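Local structure of carbohydrate binding family 6 (5A8C) at residues Tyr50-His55 with Asn111-Tyr116; Ile71-Thr76 with Ser131-Phe136; Lys137-Gly142 with Asp193-Val198; Gly164-Asp169 with Gly220-Ser225. The protein probably hydrolyses terminal alpha-L-arabinofuranosyl residues from arabinose-containing polysaccharides, as a family 43 glycoside hydrolase built on a five-bladed beta-propeller. All coordinates share one frame; numbering follows the deposited sequence.

Contact 1 of 4, residues Tyr50-His55 with Asn111-Tyr116; sequences YIYCSH and NKFYLY
Tyr52 meets Leu115 and Phe113 at the seam between the first two blades of the five-bladed beta-propeller that characterises family 43 glycoside hydrolases. Tyr52 belongs to strand 48-56, in the sheet that opens the chain, while Leu115 and Phe113 belong to strand 112-118, the middle strand of the next sheet. The two strands are not paired: even the nearest CA atoms, those of Tyr52 and Leu115, stay 8.8 Å apart, and side chains fill the space between the sheets.

Tyr52 carries the largest share of the contact. With CG anti to its carbonyl carbon (chi1 -61°), the long ring leaves its own sheet and reaches across toward the second blade. One methyl of Leu115 rests at the root of that ring, CD1 lying 4.0 Å from CD2 of Tyr52 and 4.1 Å from CG, and the two side chains cross at a slant. With Leu115 CG anti to the backbone N (chi1 -174°), the branch is directed toward the tyrosine. Pro104 touches both side chains, and Cys73 and Ile106 touch Tyr52 as well, so the apolar part of the tyrosine is packed from several strands.

The phenol end is buried too, but its polar need is met beyond the two strands by a hydrogen bond between Tyr52 OH and the carbonyl oxygen of Pro132. Phe113 closes in near that hydroxyl. Its ring stacks with Tyr108 and meets Tyr45 edge-to-face, and its approach to the tyrosine is looser, with Phe113 CD2 4.5 Å from Tyr52 OH.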
loop_
_atom_site.group_PDB
_atom_site.type_symbol
_atom_site.label_atom_id
_atom_site.label_comp_id
_atom_site.label_asym_id
_atom_site.label_seq_id
_atom_site.Cartn_x
_atom_site.Cartn_y
_atom_site.Cartn_z
ATOM N N TYR A 50 -5.549 -8.640 8.684
ATOM C CA TYR A 50 -4.888 -9.260 7.543
ATOM C C TYR A 50 -3.978 -8.220 6.923
ATOM O O TYR A 50 -4.381 -7.097 6.651
ATOM C CB TYR A 50 -5.909 -9.733 6.491
ATOM C CG TYR A 50 -6.787 -10.866 6.925
ATOM C CD1 TYR A 50 -7.932 -10.641 7.653
ATOM C CD2 TYR A 50 -6.467 -12.157 6.583
ATOM C CE1 TYR A 50 -8.721 -11.705 8.076
ATOM C CE2 TYR A 50 -7.228 -13.253 7.007
ATOM C CZ TYR A 50 -8.365 -13.003 7.759
ATOM O OH TYR A 50 -9.166 -14.059 8.180
ATOM N N ILE A 51 -2.741 -8.657 6.614
ATOM C CA ILE A 51 -1.750 -7.805 5.915
ATOM C C ILE A 51 -1.371 -8.496 4.613
ATOM O O ILE A 51 -1.041 -9.690 4.607
ATOM C CB ILE A 51 -0.494 -7.565 6.783
ATOM C CG1 ILE A 51 -0.847 -6.950 8.135
ATOM C CG2 ILE A 51 0.436 -6.626 6.021
ATOM C CD1 ILE A 51 0.355 -6.793 9.060
ATOM N N TYR A 52 -1.470 -7.725 3.519
ATOM C CA TYR A 52 -1.122 -8.192 2.190
ATOM C C TYR A 52 0.118 -7.438 1.759
ATOM O O TYR A 52 0.156 -6.198 1.894
ATOM C CB TYR A 52 -2.293 -7.875 1.204
ATOM C CG TYR A 52 -3.561 -8.559 1.581
ATOM C CD1 TYR A 52 -4.369 -8.057 2.610
ATOM C CD2 TYR A 52 -3.977 -9.728 0.985
ATOM C CE1 TYR A 52 -5.524 -8.680 2.979
ATOM C CE2 TYR A 52 -5.141 -10.373 1.344
ATOM C CZ TYR A 52 -5.911 -9.856 2.369
ATOM O OH TYR A 52 -7.078 -10.443 2.778
ATOM N N CYS A 53 1.069 -8.126 1.149
ATOM C CA CYS A 53 2.355 -7.531 0.843
ATOM C C CYS A 53 2.805 -7.934 -0.562
ATOM O O CYS A 53 2.547 -9.047 -1.018
ATOM C CB CYS A 53 3.457 -8.004 1.790
ATOM S SG CYS A 53 3.162 -7.591 3.514
ATOM N N SER A 54 3.555 -7.042 -1.207
ATOM C CA SER A 54 4.418 -7.479 -2.301
ATOM C C SER A 54 5.280 -8.637 -1.816
ATOM O O SER A 54 5.927 -8.484 -0.770
ATOM C CB SER A 54 5.375 -6.336 -2.662
ATOM O OG SER A 54 4.707 -5.241 -3.232
ATOM N N HIS A 55 5.303 -9.756 -2.522
ATOM C CA HIS A 55 6.255 -10.829 -2.193
ATOM C C HIS A 55 7.571 -10.565 -2.928
ATOM O O HIS A 55 7.627 -10.665 -4.154
ATOM C CB HIS A 55 5.695 -12.144 -2.592
ATOM C CG HIS A 55 6.672 -13.291 -2.464
ATOM N ND1 HIS A 55 7.676 -13.507 -1.548
ATOM C CD2 HIS A 55 6.720 -14.340 -3.311
ATOM C CE1 HIS A 55 8.297 -14.655 -1.864
ATOM N NE2 HIS A 55 7.718 -15.182 -2.920
ATOM N N ASN A 111 -19.244 -7.912 0.953
ATOM C CA ASN A 111 -18.880 -9.210 1.463
ATOM C C ASN A 111 -17.896 -9.951 0.538
ATOM O O ASN A 111 -17.835 -11.196 0.531
ATOM C CB ASN A 111 -20.081 -10.085 1.750
ATOM C CG ASN A 111 -19.784 -11.203 2.701
ATOM O OD1 ASN A 111 -18.980 -11.070 3.633
ATOM N ND2 ASN A 111 -20.441 -12.287 2.494
ATOM N N LYS A 112 -17.040 -9.194 -0.127
ATOM C CA LYS A 112 -15.981 -9.702 -0.994
ATOM C C LYS A 112 -14.719 -8.912 -0.696
ATOM O O LYS A 112 -14.738 -7.857 -0.047
ATOM C CB LYS A 112 -16.345 -9.584 -2.488
ATOM C CG LYS A 112 -17.520 -10.468 -2.873
ATOM C CD LYS A 112 -17.949 -10.326 -4.344
ATOM C CE LYS A 112 -19.388 -10.809 -4.481
ATOM N NZ LYS A 112 -20.313 -9.891 -3.774
ATOM N N PHE A 113 -13.607 -9.424 -1.199
ATOM C CA PHE A 113 -12.304 -8.834 -1.023
ATOM C C PHE A 113 -11.753 -8.434 -2.391
ATOM O O PHE A 113 -11.740 -9.240 -3.321
ATOM C CB PHE A 113 -11.349 -9.832 -0.351
ATOM C CG PHE A 113 -11.815 -10.206 1.044
ATOM C CD1 PHE A 113 -12.769 -11.192 1.197
ATOM C CD2 PHE A 113 -11.393 -9.489 2.119
ATOM C CE1 PHE A 113 -13.296 -11.483 2.456
ATOM C CE2 PHE A 113 -11.903 -9.786 3.402
ATOM C CZ PHE A 113 -12.874 -10.779 3.528
ATOM N N TYR A 114 -11.333 -7.170 -2.469
ATOM C CA TYR A 114 -10.821 -6.584 -3.700
ATOM C C TYR A 114 -9.380 -6.196 -3.462
ATOM O O TYR A 114 -9.077 -5.428 -2.530
ATOM C CB TYR A 114 -11.651 -5.328 -4.087
ATOM C CG TYR A 114 -13.079 -5.694 -4.318
ATOM C CD1 TYR A 114 -13.499 -6.147 -5.573
ATOM C CD2 TYR A 114 -14.034 -5.625 -3.306
ATOM C CE1 TYR A 114 -14.793 -6.563 -5.780
ATOM C CE2 TYR A 114 -15.339 -6.025 -3.520
ATOM C CZ TYR A 114 -15.725 -6.457 -4.775
ATOM O OH TYR A 114 -17.045 -6.801 -4.944
ATOM N N LEU A 115 -8.488 -6.779 -4.251
ATOM C CA LEU A 115 -7.051 -6.649 -4.122
ATOM C C LEU A 115 -6.529 -5.980 -5.389
ATOM O O LEU A 115 -6.487 -6.594 -6.437
ATOM C CB LEU A 115 -6.473 -8.052 -3.934
ATOM C CG LEU A 115 -4.997 -8.164 -3.647
ATOM C CD1 LEU A 115 -4.658 -7.578 -2.269
ATOM C CD2 LEU A 115 -4.573 -9.651 -3.652
ATOM N N TYR A 116 -6.160 -4.723 -5.260
ATOM C CA TYR A 116 -5.661 -3.942 -6.404
ATOM C C TYR A 116 -4.158 -4.047 -6.442
ATOM O O TYR A 116 -3.523 -4.187 -5.378
ATOM C CB TYR A 116 -6.118 -2.465 -6.279
ATOM C CG TYR A 116 -7.599 -2.361 -6.191
ATOM C CD1 TYR A 116 -8.265 -2.432 -4.979
ATOM C CD2 TYR A 116 -8.363 -2.172 -7.352
ATOM C CE1 TYR A 116 -9.652 -2.400 -4.894
ATOM C CE2 TYR A 116 -9.744 -2.113 -7.271
ATOM C CZ TYR A 116 -10.387 -2.230 -6.072
ATOM O OH TYR A 116 -11.744 -2.220 -5.962
#

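Contact 2 of 4, residues Ile71-Thr76 with Ser131-Phe136; sequences ITCIST and SPTGPF
Pro132 O, the carbonyl oxygen that faces Cys73 and accepts a hydrogen bond from Tyr52 OH, also lies in the plane of the Phe136 ring at its edge, 3.5 Å from Phe136 CE1. The ring is thus set against the inside of the loop 131-136, and Phe113, Leu115 and Val88 pack round it.

From the strand side the contact rests on one atom. Cys73 SG stands anti to its backbone N (chi1 176°), which aims the sulfur at the loop, 4.2 Å from Pro132 O and 4.4 Å from the methyl CG2 of Thr133. Both are loose packing distances. His85 touches both Cys73 and Thr133 and so spans the same gap.

The loop presents this surface because it is tightly folded. Gly134 N bonds back to Ser131 O at 3.2 Å, and Thr133 N bonds to Ser131 OG at 3.0 Å (156° at the hydrogen). A cis peptide before Pro135 then redirects the chain, and Ser129 OG bonds to both Ser131 N and Pro135 O.

The arrangement is a type I beta turn combined with an ST turn at Ser131, in the connection leaving the second propeller blade and packed against strand 70-76 of the first.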
loop_
_atom_site.group_PDB
_atom_site.type_symbol
_atom_site.label_atom_id
_atom_site.label_comp_id
_atom_site.label_asym_id
_atom_site.label_seq_id
_atom_site.Cartn_x
_atom_site.Cartn_y
_atom_site.Cartn_z
ATOM N N ILE A 71 1.488 -11.893 -4.285
ATOM C CA ILE A 71 1.121 -11.155 -3.074
ATOM C C ILE A 71 1.041 -12.155 -1.905
ATOM O O ILE A 71 0.271 -13.104 -1.982
ATOM C CB ILE A 71 -0.221 -10.466 -3.260
ATOM C CG1 ILE A 71 -0.190 -9.473 -4.363
ATOM C CG2 ILE A 71 -0.722 -9.872 -1.948
ATOM C CD1 ILE A 71 0.765 -8.401 -4.153
ATOM N N THR A 72 1.734 -11.832 -0.822
ATOM C CA THR A 72 1.727 -12.614 0.413
ATOM C C THR A 72 0.654 -12.100 1.336
ATOM O O THR A 72 0.436 -10.891 1.401
ATOM C CB THR A 72 3.120 -12.438 1.116
ATOM O OG1 THR A 72 4.149 -12.843 0.243
ATOM C CG2 THR A 72 3.172 -13.157 2.434
ATOM N N CYS A 73 0.027 -12.988 2.120
ATOM C CA CYS A 73 -0.921 -12.536 3.147
ATOM C C CYS A 73 -0.570 -13.224 4.458
ATOM O O CYS A 73 -0.363 -14.460 4.503
ATOM C CB CYS A 73 -2.337 -12.920 2.755
ATOM S SG CYS A 73 -3.617 -12.544 3.922
ATOM N N ILE A 74 -0.543 -12.440 5.541
ATOM C CA ILE A 74 -0.410 -12.941 6.928
ATOM C C ILE A 74 -1.550 -12.327 7.734
ATOM O O ILE A 74 -2.092 -11.290 7.380
ATOM C CB ILE A 74 0.984 -12.632 7.508
ATOM C CG1 ILE A 74 1.206 -11.148 7.749
ATOM C CG2 ILE A 74 2.074 -13.243 6.663
ATOM C CD1 ILE A 74 2.509 -10.808 8.436
ATOM N N SER A 75 -1.877 -12.944 8.872
ATOM C CA SER A 75 -2.918 -12.362 9.708
ATOM C C SER A 75 -2.724 -12.708 11.144
ATOM O O SER A 75 -2.009 -13.637 11.534
ATOM C CB SER A 75 -4.335 -12.789 9.283
ATOM O OG SER A 75 -4.612 -14.137 9.681
ATOM N N THR A 76 -3.464 -11.977 11.985
ATOM C CA THR A 76 -3.441 -12.193 13.424
ATOM C C THR A 76 -4.786 -11.858 14.030
ATOM O O THR A 76 -5.501 -11.013 13.537
ATOM C CB THR A 76 -2.365 -11.320 14.071
ATOM O OG1 THR A 76 -2.164 -11.725 15.444
ATOM C CG2 THR A 76 -2.677 -9.827 14.025
ATOM N N SER A 131 -12.994 -14.888 -0.087
ATOM C CA SER A 131 -12.227 -15.193 1.117
ATOM C C SER A 131 -11.077 -14.221 1.245
ATOM O O SER A 131 -10.458 -13.858 0.245
ATOM C CB SER A 131 -11.600 -16.568 0.984
ATOM O OG SER A 131 -10.619 -16.826 1.958
ATOM N N PRO A 132 -10.727 -13.817 2.484
ATOM C CA PRO A 132 -9.553 -12.977 2.640
ATOM C C PRO A 132 -8.285 -13.606 2.162
ATOM O O PRO A 132 -7.294 -12.926 1.899
ATOM C CB PRO A 132 -9.527 -12.664 4.129
ATOM C CG PRO A 132 -10.225 -13.863 4.765
ATOM C CD PRO A 132 -11.310 -14.202 3.789
ATOM N N THR A 133 -8.247 -14.948 2.105
ATOM C CA THR A 133 -7.048 -15.652 1.753
ATOM C C THR A 133 -7.083 -16.264 0.378
ATOM O O THR A 133 -6.209 -17.058 -0.013
ATOM C CB THR A 133 -6.691 -16.668 2.825
ATOM O OG1 THR A 133 -7.777 -17.575 2.964
ATOM C CG2 THR A 133 -6.393 -15.977 4.133
ATOM N N GLY A 134 -8.040 -15.845 -0.453
ATOM C CA GLY A 134 -8.055 -16.228 -1.845
ATOM C C GLY A 134 -8.623 -17.595 -2.069
ATOM O O GLY A 134 -9.258 -18.174 -1.183
ATOM N N PRO A 135 -8.402 -18.143 -3.231
ATOM C CA PRO A 135 -7.677 -17.573 -4.349
ATOM C C PRO A 135 -8.249 -16.256 -4.858
ATOM O O PRO A 135 -9.496 -16.151 -4.882
ATOM C CB PRO A 135 -7.908 -18.664 -5.426
ATOM C CG PRO A 135 -8.281 -19.894 -4.667
ATOM C CD PRO A 135 -9.075 -19.413 -3.549
ATOM N N PHE A 136 -7.403 -15.262 -5.155
ATOM C CA PHE A 136 -7.856 -14.071 -5.834
ATOM C C PHE A 136 -7.711 -14.226 -7.308
ATOM O O PHE A 136 -6.695 -14.715 -7.800
ATOM C CB PHE A 136 -7.069 -12.860 -5.356
ATOM C CG PHE A 136 -7.399 -12.384 -3.947
ATOM C CD1 PHE A 136 -6.875 -12.972 -2.811
ATOM C CD2 PHE A 136 -8.280 -11.326 -3.776
ATOM C CE1 PHE A 136 -7.194 -12.523 -1.567
ATOM C CE2 PHE A 136 -8.603 -10.858 -2.523
ATOM C CZ PHE A 136 -8.070 -11.466 -1.400
#

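Contact 3 of 4, residues Lys137-Gly142 with Asp193-Val198; sequences KDPLPG and DMISTV
Leu140 and Pro139 meet Ile195 at the protein surface, where the long connection leaving the second propeller blade passes the loop that leads into strand 197-198 of the third.

The contacts across the gap are van der Waals ones. Leu140 lays its forked end against the peptide carbonyl of Ile195, with CD1 3.7 Å and CD2 3.8 Å from Ile195 O; its CG, anti to the carbonyl carbon (chi1 -61°), carries both methyls there. More loosely, the proline ring of Pro139 touches the end of the isoleucine, CG to Ile195 CD1 at 4.3 Å. Val126 and Val128 of strand 124-129 extend this apolar patch, Val126 touching Leu140 and Val128 touching Pro139, while Ile195 reaches both.

Hydrogen bonds shape each loop from within. Asp138 OD1 accepts Leu140 N at 2.8 Å, nearly in line with its C-O bond, and makes an Asx turn; its other oxygen is held by Tyr117 OH and Trp97 NE1. Asp193 makes a second Asx turn, its OD1 taking Ile195 N at 3.1 Å from one face of the carboxylate plane and Ser196 OG at 2.7 Å from the opposite face.

The chemistry therefore divides the work: aspartates fix the course of each loop separately, and the junction between the loops relies on the fit of three apolar side chains and one carbonyl oxygen.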
loop_
_atom_site.group_PDB
_atom_site.type_symbol
_atom_site.label_atom_id
_atom_site.label_comp_id
_atom_site.label_asym_id
_atom_site.label_seq_id
_atom_site.Cartn_x
_atom_site.Cartn_y
_atom_site.Cartn_z
ATOM N N LYS A 137 -8.707 -13.732 -8.074
ATOM C CA LYS A 137 -8.695 -13.816 -9.527
ATOM C C LYS A 137 -9.091 -12.474 -10.098
ATOM O O LYS A 137 -10.086 -11.870 -9.668
ATOM C CB LYS A 137 -9.647 -14.890 -10.036
ATOM C CG LYS A 137 -9.291 -16.321 -9.650
ATOM C CD LYS A 137 -8.048 -16.811 -10.353
ATOM C CE LYS A 137 -7.747 -18.268 -10.049
ATOM N NZ LYS A 137 -6.586 -18.731 -10.859
ATOM N N ASP A 138 -8.340 -11.992 -11.085
ATOM C CA ASP A 138 -8.688 -10.754 -11.791
ATOM C C ASP A 138 -9.694 -11.086 -12.878
ATOM O O ASP A 138 -9.404 -11.897 -13.750
ATOM C CB ASP A 138 -7.411 -10.096 -12.336
ATOM C CG ASP A 138 -7.650 -8.820 -13.116
ATOM O OD1 ASP A 138 -8.745 -8.609 -13.627
ATOM O OD2 ASP A 138 -6.684 -7.978 -13.117
ATOM N N PRO A 139 -10.910 -10.529 -12.786
ATOM C CA PRO A 139 -11.983 -10.892 -13.750
ATOM C C PRO A 139 -11.887 -10.196 -15.083
ATOM O O PRO A 139 -12.684 -10.521 -15.964
ATOM C CB PRO A 139 -13.231 -10.444 -13.016
ATOM C CG PRO A 139 -12.777 -9.198 -12.260
ATOM C CD PRO A 139 -11.356 -9.523 -11.805
ATOM N N LEU A 140 -10.951 -9.268 -15.247
ATOM C CA LEU A 140 -10.990 -8.352 -16.384
ATOM C C LEU A 140 -10.020 -8.796 -17.484
ATOM O O LEU A 140 -8.982 -9.414 -17.226
ATOM C CB LEU A 140 -10.585 -6.944 -15.932
ATOM C CG LEU A 140 -11.478 -6.322 -14.875
ATOM C CD1 LEU A 140 -11.012 -4.903 -14.570
ATOM C CD2 LEU A 140 -12.952 -6.369 -15.161
ATOM N N PRO A 141 -10.307 -8.416 -18.723
ATOM C CA PRO A 141 -9.403 -8.748 -19.824
ATOM C C PRO A 141 -8.162 -7.872 -19.884
ATOM O O PRO A 141 -7.223 -8.196 -20.620
ATOM C CB PRO A 141 -10.282 -8.558 -21.064
ATOM C CG PRO A 141 -11.283 -7.529 -20.651
ATOM C CD PRO A 141 -11.573 -7.823 -19.213
ATOM N N GLY A 142 -8.167 -6.752 -19.177
ATOM C CA GLY A 142 -7.063 -5.831 -19.154
ATOM C C GLY A 142 -7.087 -5.042 -17.870
ATOM O O GLY A 142 -7.893 -5.299 -16.971
ATOM N N ASP A 193 -19.373 -1.882 -7.761
ATOM C CA ASP A 193 -18.892 -3.250 -7.958
ATOM C C ASP A 193 -17.399 -3.378 -7.812
ATOM O O ASP A 193 -16.899 -4.521 -7.838
ATOM C CB ASP A 193 -19.369 -3.815 -9.293
ATOM C CG ASP A 193 -18.777 -3.150 -10.572
ATOM O OD1 ASP A 193 -17.759 -2.431 -10.503
ATOM O OD2 ASP A 193 -19.323 -3.470 -11.671
ATOM N N MET A 194 -16.663 -2.284 -7.657
ATOM C CA MET A 194 -15.260 -2.255 -7.334
ATOM C C MET A 194 -14.334 -2.783 -8.420
ATOM O O MET A 194 -13.113 -2.837 -8.250
ATOM C CB MET A 194 -14.982 -2.945 -6.007
ATOM C CG MET A 194 -15.698 -2.273 -4.859
ATOM S SD MET A 194 -15.161 -0.562 -4.554
ATOM C CE MET A 194 -13.724 -0.861 -3.511
ATOM N N ILE A 195 -14.892 -3.055 -9.617
ATOM C CA ILE A 195 -14.142 -3.639 -10.745
ATOM C C ILE A 195 -14.348 -2.826 -12.015
ATOM O O ILE A 195 -14.072 -3.316 -13.104
ATOM C CB ILE A 195 -14.481 -5.136 -10.946
ATOM C CG1 ILE A 195 -15.966 -5.329 -11.298
ATOM C CG2 ILE A 195 -14.072 -5.941 -9.738
ATOM C CD1 ILE A 195 -16.246 -6.710 -11.823
ATOM N N SER A 196 -14.761 -1.553 -11.856
ATOM C CA SER A 196 -15.013 -0.640 -12.939
ATOM C C SER A 196 -14.682 0.743 -12.459
ATOM O O SER A 196 -14.720 1.011 -11.250
ATOM C CB SER A 196 -16.486 -0.742 -13.328
ATOM O OG SER A 196 -17.358 -0.407 -12.258
ATOM N N THR A 197 -14.379 1.631 -13.404
ATOM C CA THR A 197 -14.205 3.029 -13.113
ATOM C C THR A 197 -15.446 3.817 -13.527
ATOM O O THR A 197 -16.206 3.360 -14.358
ATOM C CB THR A 197 -12.944 3.580 -13.791
ATOM O OG1 THR A 197 -13.042 3.414 -15.192
ATOM C CG2 THR A 197 -11.663 2.913 -13.321
ATOM N N VAL A 198 -15.599 4.987 -12.922
ATOM C CA VAL A 198 -16.674 5.877 -13.252
ATOM C C VAL A 198 -16.036 7.240 -13.546
ATOM O O VAL A 198 -15.334 7.787 -12.708
ATOM C CB VAL A 198 -17.678 6.035 -12.075
ATOM C CG1 VAL A 198 -18.767 7.061 -12.435
ATOM C CG2 VAL A 198 -18.303 4.709 -11.744
#

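Contact 4 of 4, residues Gly164-Asp169 with Gly220-Ser225; sequences GVFVDD and GKYYFS
Tyr222 reaches Asp168 and Phe166 across the seam between the third and fourth blades of the five-bladed beta-propeller. It stands on strand 221-228 of the fourth blade; Phe166 lies on strand 164-167 of the third and Asp168 just beyond that strand's end.

Tyr222 loses the most surface here. Its hydroxyl donates a short hydrogen bond, OH to Asp168 OD2 at 2.6 Å, to the syn lone pair of that oxygen. The carboxylate meets the phenol at the rim of the ring, the two planes standing 81° apart. Asp168 gets there with CG anti to its backbone N (chi1 -152°).

Its second oxygen, OD1, is engaged as well: Asp169 N approaches at 2.8 Å from above the carboxylate plane, 41° out of it, and Lys217 NZ adds a salt bridge. Lys217 also hydrogen-bonds to Tyr222 OH, so lysine, phenol and carboxylate form a small polar cluster at the blade boundary. The lysine charge would be expected to help keep Asp168 ionised and to polarise the phenol, strengthening its bond to the aspartate.

Phe166 supplies the apolar side. Its side chain crosses Tyr222 at about a right angle, and Met215 and Lys217 touch it from strand 212-218. One face of its ring takes the backbone of the neighbouring aspartate, with Asp168 N 3.8 Å above the plane and displaced toward the rim. Against the tyrosine, Phe166 CE2 lies in the plane of the Tyr222 ring, 3.9 Å from its edge atom CE2.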
loop_
_atom_site.group_PDB
_atom_site.type_symbol
_atom_site.label_atom_id
_atom_site.label_comp_id
_atom_site.label_asym_id
_atom_site.label_seq_id
_atom_site.Cartn_x
_atom_site.Cartn_y
_atom_site.Cartn_z
ATOM N N GLY A 164 -4.104 3.015 -4.070
ATOM C CA GLY A 164 -4.657 3.124 -2.727
ATOM C C GLY A 164 -6.138 3.362 -2.814
ATOM O O GLY A 164 -6.540 4.415 -3.308
ATOM N N VAL A 165 -6.955 2.382 -2.479
ATOM C CA VAL A 165 -8.402 2.465 -2.645
ATOM C C VAL A 165 -9.059 2.725 -1.290
ATOM O O VAL A 165 -8.616 2.225 -0.259
ATOM C CB VAL A 165 -8.929 1.209 -3.364
ATOM C CG1 VAL A 165 -10.438 1.231 -3.533
ATOM C CG2 VAL A 165 -8.256 1.040 -4.705
ATOM N N PHE A 166 -10.129 3.512 -1.336
ATOM C CA PHE A 166 -10.831 3.994 -0.187
ATOM C C PHE A 166 -12.335 4.095 -0.527
ATOM O O PHE A 166 -12.652 4.587 -1.600
ATOM C CB PHE A 166 -10.230 5.394 0.169
ATOM C CG PHE A 166 -11.083 6.183 1.071
ATOM C CD1 PHE A 166 -11.155 5.924 2.438
ATOM C CD2 PHE A 166 -11.827 7.252 0.591
ATOM C CE1 PHE A 166 -11.990 6.665 3.297
ATOM C CE2 PHE A 166 -12.603 8.017 1.434
ATOM C CZ PHE A 166 -12.700 7.733 2.764
ATOM N N VAL A 167 -13.193 3.751 0.433
ATOM C CA VAL A 167 -14.644 3.846 0.267
ATOM C C VAL A 167 -15.161 4.891 1.261
ATOM O O VAL A 167 -14.987 4.703 2.455
ATOM C CB VAL A 167 -15.341 2.483 0.444
ATOM C CG1 VAL A 167 -16.835 2.622 0.219
ATOM C CG2 VAL A 167 -14.745 1.430 -0.458
ATOM N N ASP A 168 -15.763 5.954 0.742
ATOM C CA ASP A 168 -16.213 7.062 1.600
ATOM C C ASP A 168 -17.594 6.762 2.211
ATOM O O ASP A 168 -18.290 5.796 1.864
ATOM C CB ASP A 168 -16.218 8.331 0.790
ATOM C CG ASP A 168 -16.007 9.607 1.605
ATOM O OD1 ASP A 168 -15.938 9.547 2.835
ATOM O OD2 ASP A 168 -15.945 10.666 0.917
ATOM N N ASP A 169 -17.977 7.635 3.145
ATOM C CA ASP A 169 -19.221 7.528 3.861
ATOM C C ASP A 169 -20.452 7.553 2.980
ATOM O O ASP A 169 -21.471 6.957 3.294
ATOM C CB ASP A 169 -19.367 8.727 4.844
ATOM C CG ASP A 169 -18.426 8.695 5.997
ATOM O OD1 ASP A 169 -18.138 7.624 6.561
ATOM O OD2 ASP A 169 -18.033 9.807 6.468
ATOM N N GLY A 220 -13.914 13.031 10.434
ATOM C CA GLY A 220 -14.279 14.100 9.490
ATOM C C GLY A 220 -13.200 14.642 8.623
ATOM O O GLY A 220 -13.453 15.560 7.832
ATOM N N LYS A 221 -11.996 14.101 8.726
ATOM C CA LYS A 221 -10.876 14.530 7.946
ATOM C C LYS A 221 -10.386 13.418 7.046
ATOM O O LYS A 221 -10.352 12.243 7.450
ATOM C CB LYS A 221 -9.713 15.045 8.828
ATOM C CG LYS A 221 -9.968 16.319 9.570
ATOM C CD LYS A 221 -9.951 17.565 8.686
ATOM C CE LYS A 221 -10.066 18.842 9.509
ATOM N NZ LYS A 221 -10.031 20.059 8.652
ATOM N N TYR A 222 -9.952 13.798 5.845
ATOM C CA TYR A 222 -9.309 12.914 4.890
ATOM C C TYR A 222 -7.810 13.094 5.011
ATOM O O TYR A 222 -7.307 14.220 5.089
ATOM C CB TYR A 222 -9.755 13.277 3.464
ATOM C CG TYR A 222 -11.223 13.060 3.238
ATOM C CD1 TYR A 222 -12.154 14.104 3.508
ATOM C CD2 TYR A 222 -11.716 11.865 2.734
ATOM C CE1 TYR A 222 -13.478 13.915 3.285
ATOM C CE2 TYR A 222 -13.093 11.716 2.486
ATOM C CZ TYR A 222 -13.970 12.756 2.733
ATOM O OH TYR A 222 -15.305 12.641 2.492
ATOM N N TYR A 223 -7.078 11.960 5.040
ATOM C CA TYR A 223 -5.639 11.941 5.205
ATOM C C TYR A 223 -5.029 11.317 3.969
ATOM O O TYR A 223 -5.205 10.118 3.724
ATOM C CB TYR A 223 -5.263 11.084 6.432
ATOM C CG TYR A 223 -5.726 11.668 7.755
ATOM C CD1 TYR A 223 -7.051 11.523 8.157
ATOM C CD2 TYR A 223 -4.851 12.311 8.596
ATOM C CE1 TYR A 223 -7.498 12.069 9.363
ATOM C CE2 TYR A 223 -5.271 12.848 9.829
ATOM C CZ TYR A 223 -6.576 12.734 10.173
ATOM O OH TYR A 223 -7.065 13.243 11.377
ATOM N N PHE A 224 -4.327 12.126 3.156
ATOM C CA PHE A 224 -3.595 11.623 2.015
ATOM C C PHE A 224 -2.146 11.445 2.465
ATOM O O PHE A 224 -1.463 12.412 2.777
ATOM C CB PHE A 224 -3.652 12.590 0.827
ATOM C CG PHE A 224 -2.881 12.061 -0.346
ATOM C CD1 PHE A 224 -3.514 11.195 -1.245
ATOM C CD2 PHE A 224 -1.564 12.364 -0.553
ATOM C CE1 PHE A 224 -2.798 10.685 -2.314
ATOM C CE2 PHE A 224 -0.861 11.810 -1.617
ATOM C CZ PHE A 224 -1.500 10.972 -2.491
ATOM N N SER A 225 -1.722 10.188 2.555
ATOM C CA SER A 225 -0.349 9.866 2.975
ATOM C C SER A 225 0.399 9.210 1.819
ATOM O O SER A 225 -0.228 8.675 0.884
ATOM C CB SER A 225 -0.340 9.050 4.253
ATOM O OG SER A 225 -1.049 7.836 4.115
#

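Contacts 1 and 2 are the closest pair, their centres about 6 Å apart, and both tie the first blade to the second or to the chain leaving it; Ile51 N of contact 1 lies 2.8 Å from Ile74 O of contact 2, joining neighbouring strands of one sheet. Contact 3 carries that same chain on to the third blade, and its Met194 O lies 2.7 Å from Tyr116 OH of contact 1. Contact 4 takes the next seam, between the third and fourth blades; Met194 CE packs 3.9 Å from its Val165 CG1. The bound calcium lies near the propeller centre, about 10 Å from the side chain of Tyr52 and about 11 Å from that of Phe166.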